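Local coordinates for protein cephalosporin acylase (PDB 2NLZ) that is named a cephalosporin acylase and probably acts as an Ntn-type hydrolase of the gamma-glutamyltranspeptidase family, cleaving or transferring amide-linked acyl groups, at residues D[458-461]-D[462-466]; D[484-487]-D[488-491]. The protein carries 1 engineered substitution. One frame throughout, in Å; residues are numbered along the deposited sequence.

Interaction 1: residues D[458-461]-D[462-466]; sequences FGLN and PQAAL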
loop_
_atom_site.group_PDB
_atom_site.type_symbol
_atom_site.label_atom_id
_atom_site.label_comp_id
_atom_site.label_asym_id
_atom_site.label_seq_id
_atom_site.Cartn_x
_atom_site.Cartn_y
_atom_site.Cartn_z
ATOM N N PHE D 458 19.916 -1.648 -11.547
ATOM C CA PHE D 458 19.118 -2.129 -10.430
ATOM C C PHE D 458 18.601 -3.561 -10.570
ATOM O O PHE D 458 17.935 -4.075 -9.663
ATOM C CB PHE D 458 18.013 -1.124 -10.117
ATOM C CG PHE D 458 18.510 0.294 -10.014
ATOM C CD1 PHE D 458 19.599 0.614 -9.205
ATOM C CD2 PHE D 458 17.894 1.309 -10.717
ATOM C CE1 PHE D 458 20.071 1.915 -9.111
ATOM C CE2 PHE D 458 18.358 2.623 -10.618
ATOM C CZ PHE D 458 19.447 2.919 -9.809
ATOM N N GLY D 459 18.938 -4.200 -11.695
ATOM C CA GLY D 459 18.735 -5.641 -11.882
ATOM C C GLY D 459 17.295 -6.143 -11.873
ATOM O O GLY D 459 17.026 -7.293 -11.464
ATOM N N LEU D 460 16.378 -5.285 -12.330
ATOM C CA LEU D 460 14.970 -5.634 -12.432
ATOM C C LEU D 460 14.752 -6.511 -13.643
ATOM O O LEU D 460 15.395 -6.319 -14.676
ATOM C CB LEU D 460 14.115 -4.371 -12.550
ATOM C CG LEU D 460 13.490 -3.767 -11.294
ATOM C CD1 LEU D 460 14.128 -4.287 -10.006
ATOM C CD2 LEU D 460 13.546 -2.254 -11.373
ATOM N N ASN D 461 13.847 -7.474 -13.519
ATOM C CA ASN D 461 13.404 -8.231 -14.689
ATOM C C ASN D 461 12.564 -7.361 -15.650
ATOM O O ASN D 461 12.035 -6.333 -15.225
ATOM C CB ASN D 461 12.690 -9.516 -14.259
ATOM C CG ASN D 461 11.308 -9.266 -13.727
ATOM O OD1 ASN D 461 10.522 -8.528 -14.324
ATOM N ND2 ASN D 461 10.977 -9.922 -12.617
ATOM N N PRO D 462 12.459 -7.757 -16.942
ATOM C CA PRO D 462 11.759 -6.961 -17.966
ATOM C C PRO D 462 10.392 -6.433 -17.521
ATOM O O PRO D 462 10.104 -5.251 -17.730
ATOM C CB PRO D 462 11.600 -7.944 -19.134
ATOM C CG PRO D 462 12.005 -9.292 -18.596
ATOM C CD PRO D 462 12.998 -8.993 -17.533
ATOM N N GLN D 463 9.588 -7.294 -16.884
ATOM C CA GLN D 463 8.267 -6.912 -16.378
ATOM C C GLN D 463 8.310 -5.937 -15.189
ATOM O O GLN D 463 7.628 -4.900 -15.194
ATOM C CB GLN D 463 7.459 -8.142 -15.988
ATOM C CG GLN D 463 6.006 -7.818 -15.739
ATOM C CD GLN D 463 5.370 -7.124 -16.925
ATOM O OE1 GLN D 463 5.298 -7.677 -18.022
ATOM N NE2 GLN D 463 4.904 -5.903 -16.710
ATOM N N ALA D 464 9.092 -6.282 -14.164
ATOM C CA ALA D 464 9.360 -5.382 -13.046
ATOM C C ALA D 464 9.875 -4.015 -13.525
ATOM O O ALA D 464 9.465 -2.984 -13.002
ATOM C CB ALA D 464 10.341 -6.021 -12.098
ATOM N N ALA D 465 10.744 -4.005 -14.541
ATOM C CA ALA D 465 11.310 -2.745 -15.037
ATOM C C ALA D 465 10.209 -1.860 -15.580
ATOM O O ALA D 465 10.253 -0.639 -15.433
ATOM C CB ALA D 465 12.359 -2.993 -16.100
ATOM N N LEU D 466 9.223 -2.502 -16.197
ATOM C CA LEU D 466 8.046 -1.837 -16.739
ATOM C C LEU D 466 7.006 -1.484 -15.663
ATOM O O LEU D 466 6.385 -0.430 -15.733
ATOM C CB LEU D 466 7.418 -2.728 -17.809
ATOM C CG LEU D 466 7.737 -2.468 -19.278
ATOM C CD1 LEU D 466 8.959 -1.627 -19.462
ATOM C CD2 LEU D 466 7.885 -3.776 -19.969
#

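Interaction 2: residues D[484-487]-D[488-491]; sequences TFPV and DIAQ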
loop_
_atom_site.group_PDB
_atom_site.type_symbol
_atom_site.label_atom_id
_atom_site.label_comp_id
_atom_site.label_asym_id
_atom_site.label_seq_id
_atom_site.Cartn_x
_atom_site.Cartn_y
_atom_site.Cartn_z
ATOM N N THR D 484 1.859 5.969 -7.883
ATOM C CA THR D 484 2.567 4.885 -7.226
ATOM C C THR D 484 4.040 5.253 -6.986
ATOM O O THR D 484 4.797 4.468 -6.416
ATOM C CB THR D 484 2.399 3.572 -8.036
ATOM O OG1 THR D 484 3.248 2.549 -7.506
ATOM C CG2 THR D 484 2.730 3.799 -9.515
ATOM N N PHE D 485 4.437 6.455 -7.406
ATOM C CA PHE D 485 5.749 6.998 -7.041
ATOM C C PHE D 485 5.791 7.223 -5.533
ATOM O O PHE D 485 4.911 7.890 -4.984
ATOM C CB PHE D 485 6.015 8.318 -7.757
ATOM C CG PHE D 485 7.443 8.764 -7.695
ATOM C CD1 PHE D 485 7.901 9.546 -6.640
ATOM C CD2 PHE D 485 8.330 8.414 -8.701
ATOM C CE1 PHE D 485 9.236 9.960 -6.577
ATOM C CE2 PHE D 485 9.658 8.824 -8.651
ATOM C CZ PHE D 485 10.111 9.595 -7.580
ATOM N N PRO D 486 6.807 6.655 -4.862
ATOM C CA PRO D 486 6.923 6.718 -3.412
ATOM C C PRO D 486 6.898 8.164 -2.867
ATOM O O PRO D 486 7.702 9.020 -3.280
ATOM C CB PRO D 486 8.251 6.005 -3.130
ATOM C CG PRO D 486 8.970 5.977 -4.432
ATOM C CD PRO D 486 7.919 5.912 -5.471
ATOM N N VAL D 487 5.956 8.404 -1.952
ATOM C CA VAL D 487 5.567 9.750 -1.520
ATOM C C VAL D 487 6.640 10.437 -0.687
ATOM O O VAL D 487 6.877 11.634 -0.854
ATOM C CB VAL D 487 4.212 9.728 -0.755
ATOM C CG1 VAL D 487 3.815 11.121 -0.281
ATOM C CG2 VAL D 487 3.102 9.136 -1.625
ATOM N N ASP D 488 7.297 9.686 0.193
ATOM C CA ASP D 488 8.392 10.241 0.981
ATOM C C ASP D 488 9.493 10.803 0.075
ATOM O O ASP D 488 9.987 11.912 0.311
ATOM C CB ASP D 488 8.974 9.197 1.938
ATOM C CG ASP D 488 10.198 9.710 2.666
ATOM O OD1 ASP D 488 11.278 9.103 2.500
ATOM O OD2 ASP D 488 10.084 10.740 3.371
ATOM N N ILE D 489 9.853 10.033 -0.956
ATOM C CA ILE D 489 10.880 10.421 -1.927
ATOM C C ILE D 489 10.445 11.632 -2.747
ATOM O O ILE D 489 11.222 12.578 -2.946
ATOM C CB ILE D 489 11.280 9.242 -2.842
ATOM C CG1 ILE D 489 12.110 8.234 -2.035
ATOM C CG2 ILE D 489 12.068 9.742 -4.059
ATOM C CD1 ILE D 489 12.245 6.865 -2.662
ATOM N N ALA D 490 9.195 11.607 -3.189
ATOM C CA ALA D 490 8.607 12.732 -3.900
ATOM C C ALA D 490 8.769 14.017 -3.109
ATOM O O ALA D 490 9.280 15.014 -3.628
ATOM C CB ALA D 490 7.151 12.479 -4.169
ATOM N N GLN D 491 8.347 13.984 -1.848
ATOM C CA GLN D 491 8.419 15.171 -1.004
ATOM C C GLN D 491 9.848 15.585 -0.623
ATOM O O GLN D 491 10.112 16.766 -0.404
ATOM C CB GLN D 491 7.528 14.999 0.213
ATOM C CG GLN D 491 6.082 15.266 -0.109
ATOM C CD GLN D 491 5.158 14.763 0.970
ATOM O OE1 GLN D 491 5.558 13.970 1.826
ATOM N NE2 GLN D 491 3.909 15.214 0.937
#

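Interaction 1: residues D[458-461]-D[462-466]
N461 grips the first turn of helix 462-467 twice, once through its side chain and once through its backbone. Its amide oxygen OD1 accepts from A464 N at 2.7 Å, a nearly straight bond with an N-H...O angle of 166°; the donor stands 31° from the carbonyl plane of the amide. A464 N is one of the amide groups that a helix start leaves without a carbonyl partner from a preceding turn, and OD1 takes the place of that carbonyl. Q463 N lies 3.0 Å from the same OD1. What brings the oxygen there is the first torsion: with chi1 at 75°, CG is tucked between the backbone N and the carbonyl carbon, and the short side chain folds back over the turn. The other branch of the amide, ND2, lies 4.0 Å from A464 CB. Meanwhile N461 O receives A465 N at 2.7 Å, the first rung of the helical ladder. With an alanine here the OD1 bond goes, which would probably leave A464 N without its capping acceptor.

P462 suits the next place because a first helical residue needs no amide hydrogen and its ring already holds phi at a helical value. L460 comes at the turn from the loop: its CG meets A464 CB at 4.0 Å and its CB meets A465 CB at 4.2 Å, and two small alanines let it approach. Q463 leads its polar end away, to T528 and D467, while P11 of the second subunit packs on A464. The whole is an asparagine N-cap followed by proline at N1, in a short helix-to-helix connection.

Interaction 2: residues D[484-487]-D[488-491]
F485 reaches from the loop toward the first turn of helix 487-495 and touches I489 and A490. From CB, its chain leaves with CG anti to the backbone N (chi1 -166°), which carries the ring alongside the helix start. CD1 then lies 3.9 Å from A490 CB. One atom farther, CE1 has I489 CG2 at 3.8 Å, while A490 N lies at the ring edge, near its plane. At the tip, CZ lies 4.0 Å from I489 CG2. One ring face also receives P486 CD, 3.6 Å above the plane and offset toward the rim, and Y297 stacks edge-to-face with the ring. A wide, flat residue suits this place, since it can meet a proline, a branched chain and an alanine methyl together; alanine in turn leaves room for the ring beside the backbone.

I489 is touched at both branches: while CG2 comes obliquely to the phenyl ring, CD1 lies 3.8 Å from P486 CG. P486 O accepts from A490 N at 3.0 Å, and V487 O from Q491 N at 2.9 Å. The Q491 side chain runs beside that of V487, its NE2 bonded to L504 O of the third subunit. D488 OD1 is hydrogen-bonded to S9 OG of that subunit, so the polar residues here serve a subunit interface. With P486 at the N-cap position, its carbonyl opens the i to i+4 ladder, and F485 (N') against A490 (N4) has the pairing of a hydrophobic staple, modest because alanine is small, with I489 adding to it.

From the N terminus, helix 444-457 ends and interaction 1 closes the short connection into helix 462-467. The chain then passes through strands 471-473 and 478-481 before interaction 2 closes the loop that leads into helix 487-495. The two are therefore in series, neither nested nor crossed, and each settles the start of a helix. The centres of interaction 1 and interaction 2 are about 19 Å apart, and their nearest atoms about 8 Å apart. Interaction 1 ties its helix to strand 512-517 and to helix 444-457, whereas interaction 2 brings the loop before its helix, through F485, against Y297 of helix 294-314. Both also meet neighbouring subunits, 458-466 the second and 484-491 the third.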